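Local coordinates for sugar ABC transporter, sugar-binding protein (Streptococcus pneumoniae, PDB 2HEU), which probably captures sugars outside the cell and hands them to an ABC importer, as the solute-binding protein RafE, here in its sugar-free form, at residues F24-E29 with E60-R65; V74-P79 with L294-S299; D95-D100 with N116-N121. All blocks are in the same frame, centred on the assembly; numbering follows the deposited sequence.

Overall arrangement
All three contacts belong to the part of the chain built round a five-stranded mixed sheet. Contact 1 packs helix 58-67 against the end of strand 19-24, and contact 2 pairs strand 74-76 with strand 295-298; their centres are about 10 Å apart. They meet directly, since Phe24 N lies 2.9 Å from Val74 O. Contact 3 joins two parts of the long loop between helix 82-89 and strand 122-123; its centre is about 13 Å from that of contact 2, to which it is tied by Ser297 OG at 2.7 Å from Tyr120 O. Contacts 1 and 3 do not touch, their nearest atoms being about 9 Å apart. The bound sodium ion lies about 13 Å from the side chain of Val119.

Contact 1 of 3, residues F24-E29 with E60-R65; sequences FNQKKE and EVLKTR
Phe24, at the end of strand 19-24, lays its ring against Val61, Leu62 and Arg65 of helix 58-67, the helix of a beta-alpha-beta crossover that leads from strand 48-53 to strand 74-76 across the parallel part of the sheet. The ring is carried toward the helix because CG stands anti to the backbone N of Phe24 (chi1 -175°). Three side chains then meet it from different directions. Leu62 takes one face: its CD1 sits 4.2 Å above the plane of the Phe24 ring, displaced toward the rim, while Leu62 CB approaches Phe24 CE2 at 3.9 Å. Val61 comes in near the ring plane, its CG1 4.2 Å from Phe24 CE1. Arg65 reaches the same side chain obliquely, with NH1 3.7 Å from Phe24 CD1 and the guanidinium plane turned 75° from the ring. A bend at chi3 (54°) lets the otherwise extended arginine chain curl round to this position. The same NH1 of Arg65 makes a salt bridge to Glu22 and NE one to Asp70, which probably fix the group beside the ring. Leu62 is itself backed by Val75 of the sheet and Trp87 of helix 82-89, so the phenyl ring enters an apolar layer between sheet and helices. The interface is small, 197 Å² over both sides, and consists of side-chain packing. At its margin the amide of Gln26 hydrogen-bonds to Asn76 O, and the same NE2 of Gln26 lies 4.3 Å from Leu62 CD2.

Contact 2 of 3, residues V74-P79 with L294-S299; sequences VVNIYP and LAWSIS
Val75 and Ser297 form the hydrogen-bonded pair of an antiparallel strand pairing, with Val74-Ile298 and Asn76-Trp296 as the flanking non-hydrogen-bonded pairs. The short strand axes come within 4.6 Å at 149°, twisted from exact antiparallelism. Val75 N gives its hydrogen to Ser297 O at 2.8 Å and nearly straight (171°), and Ser297 N returns one to Val75 O at 2.9 Å. Ile77 N extends the pairing by bonding to Ala295 O at 3.1 Å.

Weaker CA-H...O contacts reinforce these bonds: Trp296 CA lies 3.2 Å from Val75 O, and similar contacts reach Ser297 O and Ala295 O, so each accepting carbonyl meets two donors.

Side-chain packing falls on both faces. With CG anti to its carbonyl carbon (chi1 -62°), Trp296 brings its indole beside Val74, whose CG1 is 4.0 Å from Trp296 CE3. On the face of Val75 and Ser297, the Ile77 CG2 methyl lies 3.4 Å from the hydroxyl Ser297 OG, which hydrogen-bonds to Tyr120 O and Asn121 ND2. Pro79 CD rests 3.6 Å from Ala295 CB.

Strand 295-298, arriving more than 200 residues later, runs antiparallel between strands 74-76 and 122-123; the order 48-53, 19-24, 74-76, 295-298, 122-123 is consistent with the type II periplasmic-binding-protein fold. Helix 305-315 meets Trp296 and Ile298, its Phe311 ring lying nearly parallel to the indole, whereas helix 82-89 packs on Ile77 and Ser297.

Contact 3 of 3, residues D95-D100 with N116-N121; sequences DLSNKD and NEKVYN
Ser97 OG is held by two hydrogen bonds, one from the other segment and one within its own: Val119 N donates to it at 2.9 Å with an N-H...O angle of 157°, and the hydroxyl in turn donates to Asp95 OD1, 2.6 Å from Ser97 OG. That second bond uses the syn lone pair of Asp95 OD1. The same carboxylate oxygen also accepts from the backbone, with Ser97 N at 2.9 Å from Asp95 OD1 and 40° out of the carboxylate plane, which closes an Asx turn. Two donors on one oxygen fix the rotation of the carboxylate and would probably stabilise its negative charge. A backbone bond completes the link between the two segments, Leu96 N to Val119 O at 2.8 Å.

Lys118 crosses Asp95 at about a right angle and touches it with its aliphatic part, CD lying 3.4 Å from Asp95 OD2. Bends at chi3 (-79°) and chi4 then turn the chain's end away, so that Lys118 NZ bonds to Asn116 O at 2.9 Å and stays 5.8 Å from Asp95 OD2; at this distance the opposite charges would probably attract only weakly, and no salt bridge forms. Tyr120 also meets Asp95, its CE1 3.8 Å from Asp95 CA, and Leu96 CD1 packs over the Tyr120 backbone.

Next to the sheet, then, an Asx turn at Asp95 runs into a type I beta turn from Leu96 to Lys99, and its serine hydroxyl anchors the segment that leads into strand 122-123.

Contact 1 of 3, residues F24-E29 with E60-R65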
loop_
_atom_site.group_PDB
_atom_site.type_symbol
_atom_site.label_atom_id
_atom_site.label_comp_id
_atom_site.label_asym_id
_atom_site.label_seq_id
_atom_site.Cartn_x
_atom_site.Cartn_y
_atom_site.Cartn_z
ATOM N N PHE A 24 2.329 -17.058 -11.165
ATOM C CA PHE A 24 1.332 -16.107 -11.715
ATOM C C PHE A 24 1.622 -14.717 -11.114
ATOM O O PHE A 24 1.365 -14.470 -9.950
ATOM C CB PHE A 24 -0.078 -16.581 -11.359
ATOM C CG PHE A 24 -1.170 -15.770 -11.960
ATOM C CD1 PHE A 24 -1.709 -16.066 -13.227
ATOM C CD2 PHE A 24 -1.711 -14.666 -11.278
ATOM C CE1 PHE A 24 -2.782 -15.325 -13.776
ATOM C CE2 PHE A 24 -2.751 -13.968 -11.825
ATOM C CZ PHE A 24 -3.259 -14.300 -13.054
ATOM N N ASN A 25 2.239 -13.867 -11.929
ATOM C CA ASN A 25 2.703 -12.568 -11.454
ATOM C C ASN A 25 1.640 -11.497 -11.622
ATOM O O ASN A 25 0.939 -11.461 -12.642
ATOM C CB ASN A 25 3.898 -12.198 -12.326
ATOM C CG ASN A 25 4.581 -10.936 -11.829
ATOM O OD1 ASN A 25 4.803 -10.740 -10.622
ATOM N ND2 ASN A 25 5.029 -10.111 -12.756
ATOM N N GLN A 26 1.588 -10.567 -10.695
ATOM C CA GLN A 26 0.767 -9.348 -10.847
ATOM C C GLN A 26 1.675 -8.083 -10.872
ATOM O O GLN A 26 1.176 -7.010 -11.174
ATOM C CB GLN A 26 -0.342 -9.196 -9.846
ATOM C CG GLN A 26 -1.348 -10.347 -9.973
ATOM C CD GLN A 26 -2.628 -10.077 -9.307
ATOM O OE1 GLN A 26 -3.366 -9.108 -9.731
ATOM N NE2 GLN A 26 -2.998 -10.874 -8.355
ATOM N N LYS A 27 2.983 -8.181 -10.634
ATOM C CA LYS A 27 3.801 -6.976 -10.628
ATOM C C LYS A 27 4.457 -6.867 -11.999
ATOM O O LYS A 27 5.632 -7.181 -12.217
ATOM C CB LYS A 27 4.814 -7.115 -9.528
ATOM C CG LYS A 27 5.609 -5.872 -9.264
ATOM C CD LYS A 27 4.936 -4.792 -8.412
ATOM C CE LYS A 27 5.782 -3.544 -8.265
ATOM N NZ LYS A 27 4.993 -2.504 -7.580
ATOM N N LYS A 28 3.633 -6.500 -12.980
ATOM C CA LYS A 28 4.024 -6.529 -14.386
ATOM C C LYS A 28 5.228 -5.698 -14.572
ATOM O O LYS A 28 6.096 -6.063 -15.376
ATOM C CB LYS A 28 2.970 -5.923 -15.265
ATOM C CG LYS A 28 1.794 -6.716 -15.284
ATOM C CD LYS A 28 0.691 -6.235 -16.250
ATOM C CE LYS A 28 -0.216 -7.375 -16.636
ATOM N NZ LYS A 28 -0.765 -8.112 -15.560
ATOM N N GLU A 29 5.251 -4.572 -13.965
ATOM C CA GLU A 29 6.359 -3.680 -14.145
ATOM C C GLU A 29 7.747 -4.218 -13.751
ATOM O O GLU A 29 8.730 -3.761 -14.294
ATOM C CB GLU A 29 6.016 -2.377 -13.474
ATOM C CG GLU A 29 5.795 -2.423 -11.992
ATOM C CD GLU A 29 4.761 -3.476 -11.456
ATOM O OE1 GLU A 29 3.540 -3.495 -11.788
ATOM O OE2 GLU A 29 5.232 -4.304 -10.660
ATOM N N GLU A 60 -8.897 -10.565 -12.411
ATOM C CA GLU A 60 -10.122 -11.209 -12.931
ATOM C C GLU A 60 -9.773 -12.562 -13.461
ATOM O O GLU A 60 -10.530 -13.508 -13.293
ATOM C CB GLU A 60 -10.831 -10.377 -13.934
ATOM C CG GLU A 60 -11.356 -9.115 -13.330
ATOM C CD GLU A 60 -12.377 -9.426 -12.243
ATOM O OE1 GLU A 60 -13.307 -10.329 -12.399
ATOM O OE2 GLU A 60 -12.198 -8.869 -11.186
ATOM N N VAL A 61 -8.622 -12.658 -14.186
ATOM C CA VAL A 61 -8.202 -13.963 -14.727
ATOM C C VAL A 61 -8.000 -14.916 -13.531
ATOM O O VAL A 61 -8.377 -16.082 -13.595
ATOM C CB VAL A 61 -6.949 -13.819 -15.604
ATOM C CG1 VAL A 61 -6.402 -15.202 -15.922
ATOM C CG2 VAL A 61 -7.300 -13.014 -16.910
ATOM N N LEU A 62 -7.370 -14.493 -12.462
ATOM C CA LEU A 62 -7.153 -15.350 -11.310
ATOM C C LEU A 62 -8.453 -15.849 -10.777
ATOM O O LEU A 62 -8.582 -17.016 -10.406
ATOM C CB LEU A 62 -6.314 -14.651 -10.291
ATOM C CG LEU A 62 -5.883 -15.456 -9.082
ATOM C CD1 LEU A 62 -5.022 -16.645 -9.481
ATOM C CD2 LEU A 62 -5.123 -14.555 -8.097
ATOM N N LYS A 63 -9.460 -14.968 -10.644
ATOM C CA LYS A 63 -10.760 -15.399 -10.184
ATOM C C LYS A 63 -11.315 -16.473 -11.080
ATOM O O LYS A 63 -11.863 -17.498 -10.590
ATOM C CB LYS A 63 -11.719 -14.237 -10.071
ATOM C CG LYS A 63 -11.389 -13.195 -9.042
ATOM C CD LYS A 63 -12.306 -12.028 -9.052
ATOM C CE LYS A 63 -11.929 -10.861 -8.183
ATOM N NZ LYS A 63 -12.807 -9.708 -8.593
ATOM N N THR A 64 -11.239 -16.299 -12.379
ATOM C CA THR A 64 -11.785 -17.275 -13.347
ATOM C C THR A 64 -11.089 -18.591 -13.153
ATOM O O THR A 64 -11.726 -19.671 -13.174
ATOM C CB THR A 64 -11.639 -16.761 -14.749
ATOM O OG1 THR A 64 -12.434 -15.550 -14.902
ATOM C CG2 THR A 64 -12.045 -17.805 -15.806
ATOM N N ARG A 65 -9.756 -18.542 -13.018
ATOM C CA ARG A 65 -8.947 -19.746 -12.951
ATOM C C ARG A 65 -9.226 -20.481 -11.634
ATOM O O ARG A 65 -9.318 -21.699 -11.640
ATOM C CB ARG A 65 -7.463 -19.475 -13.199
ATOM C CG ARG A 65 -7.154 -19.004 -14.613
ATOM C CD ARG A 65 -5.718 -18.883 -14.895
ATOM N NE ARG A 65 -4.965 -20.100 -14.621
ATOM C CZ ARG A 65 -3.679 -20.181 -14.544
ATOM N NH1 ARG A 65 -2.936 -19.144 -14.881
ATOM N NH2 ARG A 65 -3.105 -21.332 -14.228
#

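Contact 2 of 3, residues V74-P79 with L294-S299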
loop_
_atom_site.group_PDB
_atom_site.type_symbol
_atom_site.label_atom_id
_atom_site.label_comp_id
_atom_site.label_asym_id
_atom_site.label_seq_id
_atom_site.Cartn_x
_atom_site.Cartn_y
_atom_site.Cartn_z
ATOM N N VAL A 74 2.355 -21.071 -7.839
ATOM C CA VAL A 74 2.730 -19.961 -6.978
ATOM C C VAL A 74 2.003 -18.757 -7.511
ATOM O O VAL A 74 2.051 -18.475 -8.697
ATOM C CB VAL A 74 4.243 -19.727 -6.965
ATOM C CG1 VAL A 74 4.587 -18.579 -5.987
ATOM C CG2 VAL A 74 5.006 -21.006 -6.496
ATOM N N VAL A 75 1.293 -18.045 -6.614
ATOM C CA VAL A 75 0.440 -16.931 -7.005
ATOM C C VAL A 75 0.841 -15.674 -6.302
ATOM O O VAL A 75 0.898 -15.625 -5.081
ATOM C CB VAL A 75 -1.042 -17.260 -6.623
ATOM C CG1 VAL A 75 -1.970 -16.136 -7.052
ATOM C CG2 VAL A 75 -1.477 -18.579 -7.298
ATOM N N ASN A 76 1.062 -14.623 -7.090
ATOM C CA ASN A 76 1.162 -13.250 -6.503
ATOM C C ASN A 76 -0.310 -12.826 -6.268
ATOM O O ASN A 76 -1.035 -12.600 -7.233
ATOM C CB ASN A 76 1.893 -12.353 -7.464
ATOM C CG ASN A 76 2.037 -10.911 -7.046
ATOM O OD1 ASN A 76 1.860 -10.549 -5.807
ATOM N ND2 ASN A 76 2.349 -10.119 -7.945
ATOM N N ILE A 77 -0.697 -12.709 -5.015
ATOM C CA ILE A 77 -2.049 -12.300 -4.617
ATOM C C ILE A 77 -1.873 -11.317 -3.494
ATOM O O ILE A 77 -1.043 -11.525 -2.595
ATOM C CB ILE A 77 -2.903 -13.544 -4.244
ATOM C CG1 ILE A 77 -4.317 -13.075 -3.886
ATOM C CG2 ILE A 77 -2.286 -14.382 -3.158
ATOM C CD1 ILE A 77 -5.298 -14.290 -3.653
ATOM N N TYR A 78 -2.638 -10.239 -3.516
ATOM C CA TYR A 78 -2.468 -9.195 -2.527
ATOM C C TYR A 78 -3.173 -9.650 -1.259
ATOM O O TYR A 78 -4.360 -9.999 -1.247
ATOM C CB TYR A 78 -3.033 -7.879 -3.083
ATOM C CG TYR A 78 -2.386 -7.462 -4.337
ATOM C CD1 TYR A 78 -1.007 -7.202 -4.376
ATOM C CD2 TYR A 78 -3.052 -7.354 -5.527
ATOM C CE1 TYR A 78 -0.356 -6.879 -5.520
ATOM C CE2 TYR A 78 -2.431 -6.958 -6.723
ATOM C CZ TYR A 78 -1.069 -6.770 -6.746
ATOM O OH TYR A 78 -0.439 -6.408 -7.869
ATOM N N PRO A 79 -2.437 -9.693 -0.136
ATOM C CA PRO A 79 -2.926 -10.442 1.018
ATOM C C PRO A 79 -4.036 -9.757 1.770
ATOM O O PRO A 79 -4.718 -10.443 2.579
ATOM C CB PRO A 79 -1.676 -10.712 1.846
ATOM C CG PRO A 79 -0.777 -9.563 1.518
ATOM C CD PRO A 79 -1.005 -9.286 0.007
ATOM N N LEU A 294 4.583 -7.367 -3.610
ATOM C CA LEU A 294 5.140 -8.696 -3.975
ATOM C C LEU A 294 4.856 -9.626 -2.847
ATOM O O LEU A 294 5.430 -9.481 -1.746
ATOM C CB LEU A 294 6.632 -8.570 -4.276
ATOM C CG LEU A 294 7.192 -9.878 -4.953
ATOM C CD1 LEU A 294 6.786 -9.952 -6.437
ATOM C CD2 LEU A 294 8.694 -9.980 -4.777
ATOM N N ALA A 295 3.896 -10.519 -3.044
ATOM C CA ALA A 295 3.275 -11.264 -1.938
ATOM C C ALA A 295 2.764 -12.535 -2.574
ATOM O O ALA A 295 1.970 -12.494 -3.486
ATOM C CB ALA A 295 2.173 -10.470 -1.277
ATOM N N TRP A 296 3.280 -13.683 -2.084
ATOM C CA TRP A 296 3.041 -14.975 -2.749
ATOM C C TRP A 296 2.383 -15.976 -1.853
ATOM O O TRP A 296 2.687 -16.122 -0.669
ATOM C CB TRP A 296 4.344 -15.598 -3.261
ATOM C CG TRP A 296 5.106 -14.842 -4.289
ATOM C CD1 TRP A 296 4.701 -13.696 -4.963
ATOM C CD2 TRP A 296 6.423 -15.085 -4.777
ATOM N NE1 TRP A 296 5.671 -13.284 -5.812
ATOM C CE2 TRP A 296 6.745 -14.149 -5.764
ATOM C CE3 TRP A 296 7.342 -16.119 -4.492
ATOM C CZ2 TRP A 296 7.965 -14.146 -6.460
ATOM C CZ3 TRP A 296 8.527 -16.119 -5.193
ATOM C CH2 TRP A 296 8.828 -15.149 -6.149
ATOM N N SER A 297 1.496 -16.747 -2.494
ATOM C CA SER A 297 0.826 -17.919 -1.911
ATOM C C SER A 297 1.082 -19.158 -2.805
ATOM O O SER A 297 1.445 -18.984 -3.985
ATOM C CB SER A 297 -0.664 -17.656 -1.780
ATOM O OG SER A 297 -0.937 -16.585 -0.885
ATOM N N ILE A 298 0.936 -20.325 -2.229
ATOM C CA ILE A 298 1.185 -21.584 -2.957
ATOM C C ILE A 298 -0.098 -22.321 -3.059
ATOM O O ILE A 298 -0.835 -22.472 -2.086
ATOM C CB ILE A 298 2.237 -22.424 -2.231
ATOM C CG1 ILE A 298 3.562 -21.670 -2.061
ATOM C CG2 ILE A 298 2.443 -23.767 -2.953
ATOM C CD1 ILE A 298 4.587 -22.456 -1.272
ATOM N N SER A 299 -0.434 -22.834 -4.256
ATOM C CA SER A 299 -1.620 -23.686 -4.360
ATOM C C SER A 299 -1.527 -24.901 -3.436
ATOM O O SER A 299 -0.543 -25.637 -3.426
ATOM C CB SER A 299 -1.727 -24.202 -5.798
ATOM O OG SER A 299 -2.814 -25.115 -5.883
#

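Contact 3 of 3, residues D95-D100 with N116-N121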
loop_
_atom_site.group_PDB
_atom_site.type_symbol
_atom_site.label_atom_id
_atom_site.label_comp_id
_atom_site.label_asym_id
_atom_site.label_seq_id
_atom_site.Cartn_x
_atom_site.Cartn_y
_atom_site.Cartn_z
ATOM N N ASP A 95 -1.036 -23.914 3.805
ATOM C CA ASP A 95 -0.751 -23.326 5.055
ATOM C C ASP A 95 0.763 -23.249 5.198
ATOM O O ASP A 95 1.525 -24.215 5.238
ATOM C CB ASP A 95 -1.405 -24.165 6.213
ATOM C CG ASP A 95 -1.075 -23.654 7.601
ATOM O OD1 ASP A 95 -0.471 -22.577 7.749
ATOM O OD2 ASP A 95 -1.497 -24.353 8.561
ATOM N N LEU A 96 1.243 -22.009 5.234
ATOM C CA LEU A 96 2.662 -21.682 5.364
ATOM C C LEU A 96 3.164 -21.446 6.781
ATOM O O LEU A 96 4.344 -21.104 6.988
ATOM C CB LEU A 96 3.058 -20.512 4.488
ATOM C CG LEU A 96 2.539 -20.580 3.015
ATOM C CD1 LEU A 96 3.029 -19.323 2.272
ATOM C CD2 LEU A 96 3.028 -21.793 2.261
ATOM N N SER A 97 2.274 -21.538 7.774
ATOM C CA SER A 97 2.596 -21.090 9.147
ATOM C C SER A 97 3.828 -21.663 9.743
ATOM O O SER A 97 4.534 -20.904 10.458
ATOM C CB SER A 97 1.416 -21.466 10.090
ATOM O OG SER A 97 0.192 -20.935 9.621
ATOM N N ASN A 98 4.156 -22.915 9.399
ATOM C CA ASN A 98 5.234 -23.662 10.020
ATOM C C ASN A 98 6.462 -23.756 9.113
ATOM O O ASN A 98 7.392 -24.435 9.495
ATOM C CB ASN A 98 4.691 -25.032 10.446
ATOM C CG ASN A 98 3.442 -24.904 11.254
ATOM O OD1 ASN A 98 3.426 -24.233 12.287
ATOM N ND2 ASN A 98 2.360 -25.427 10.742
ATOM N N LYS A 99 6.547 -23.024 8.024
ATOM C CA LYS A 99 7.680 -23.052 7.099
ATOM C C LYS A 99 8.790 -22.346 7.748
ATOM O O LYS A 99 8.641 -21.211 8.227
ATOM C CB LYS A 99 7.317 -22.384 5.804
ATOM C CG LYS A 99 6.203 -22.965 5.007
ATOM C CD LYS A 99 6.430 -24.350 4.489
ATOM C CE LYS A 99 5.275 -24.740 3.580
ATOM N NZ LYS A 99 5.519 -26.167 3.166
ATOM N N ASP A 100 9.960 -22.929 7.732
ATOM C CA ASP A 100 11.113 -22.260 8.291
ATOM C C ASP A 100 11.384 -20.919 7.583
ATOM O O ASP A 100 11.795 -19.945 8.254
ATOM C CB ASP A 100 12.350 -23.160 8.296
ATOM C CG ASP A 100 12.243 -24.354 9.285
ATOM O OD1 ASP A 100 11.374 -24.425 10.170
ATOM O OD2 ASP A 100 13.083 -25.217 9.133
ATOM N N ASN A 116 -7.938 -17.597 10.078
ATOM C CA ASN A 116 -8.056 -18.643 11.135
ATOM C C ASN A 116 -6.688 -18.923 11.785
ATOM O O ASN A 116 -6.343 -20.092 12.046
ATOM C CB ASN A 116 -8.656 -19.940 10.590
ATOM C CG ASN A 116 -10.005 -19.744 9.920
ATOM O OD1 ASN A 116 -10.285 -20.334 8.844
ATOM N ND2 ASN A 116 -10.881 -18.977 10.566
ATOM N N GLU A 117 -5.989 -17.821 12.057
ATOM C CA GLU A 117 -4.684 -17.694 12.713
ATOM C C GLU A 117 -3.516 -18.359 11.926
ATOM O O GLU A 117 -2.379 -18.377 12.447
ATOM C CB GLU A 117 -4.718 -18.221 14.156
ATOM C CG GLU A 117 -5.708 -17.508 15.116
ATOM C CD GLU A 117 -7.167 -17.786 14.800
ATOM O OE1 GLU A 117 -7.584 -18.963 14.745
ATOM O OE2 GLU A 117 -7.928 -16.813 14.593
ATOM N N LYS A 118 -3.767 -18.837 10.685
ATOM C CA LYS A 118 -2.755 -19.466 9.854
ATOM C C LYS A 118 -2.299 -18.544 8.776
ATOM O O LYS A 118 -3.090 -17.716 8.308
ATOM C CB LYS A 118 -3.347 -20.770 9.276
ATOM C CG LYS A 118 -3.673 -21.781 10.289
ATOM C CD LYS A 118 -4.398 -22.996 9.712
ATOM C CE LYS A 118 -5.840 -22.706 9.492
ATOM N NZ LYS A 118 -6.600 -22.734 10.818
ATOM N N VAL A 119 -1.029 -18.599 8.447
ATOM C CA VAL A 119 -0.485 -17.774 7.421
ATOM C C VAL A 119 -0.467 -18.491 6.094
ATOM O O VAL A 119 0.049 -19.586 5.957
ATOM C CB VAL A 119 0.975 -17.330 7.816
ATOM C CG1 VAL A 119 1.680 -16.646 6.655
ATOM C CG2 VAL A 119 0.939 -16.485 9.055
ATOM N N TYR A 120 -1.011 -17.815 5.051
ATOM C CA TYR A 120 -1.108 -18.332 3.742
ATOM C C TYR A 120 -0.377 -17.553 2.693
ATOM O O TYR A 120 -0.525 -17.876 1.493
ATOM C CB TYR A 120 -2.617 -18.440 3.340
ATOM C CG TYR A 120 -3.429 -19.401 4.184
ATOM C CD1 TYR A 120 -3.441 -20.779 3.886
ATOM C CD2 TYR A 120 -4.113 -18.984 5.295
ATOM C CE1 TYR A 120 -4.169 -21.705 4.614
ATOM C CE2 TYR A 120 -4.818 -19.893 6.033
ATOM C CZ TYR A 120 -4.810 -21.253 5.737
ATOM O OH TYR A 120 -5.563 -22.149 6.455
ATOM N N ASN A 121 0.367 -16.519 3.070
ATOM C CA ASN A 121 0.966 -15.645 2.082
ATOM C C ASN A 121 2.251 -15.117 2.649
ATOM O O ASN A 121 2.289 -14.762 3.865
ATOM C CB ASN A 121 -0.013 -14.525 1.722
ATOM C CG ASN A 121 0.460 -13.544 0.727
ATOM O OD1 ASN A 121 1.172 -12.615 1.043
ATOM N ND2 ASN A 121 0.026 -13.750 -0.547
#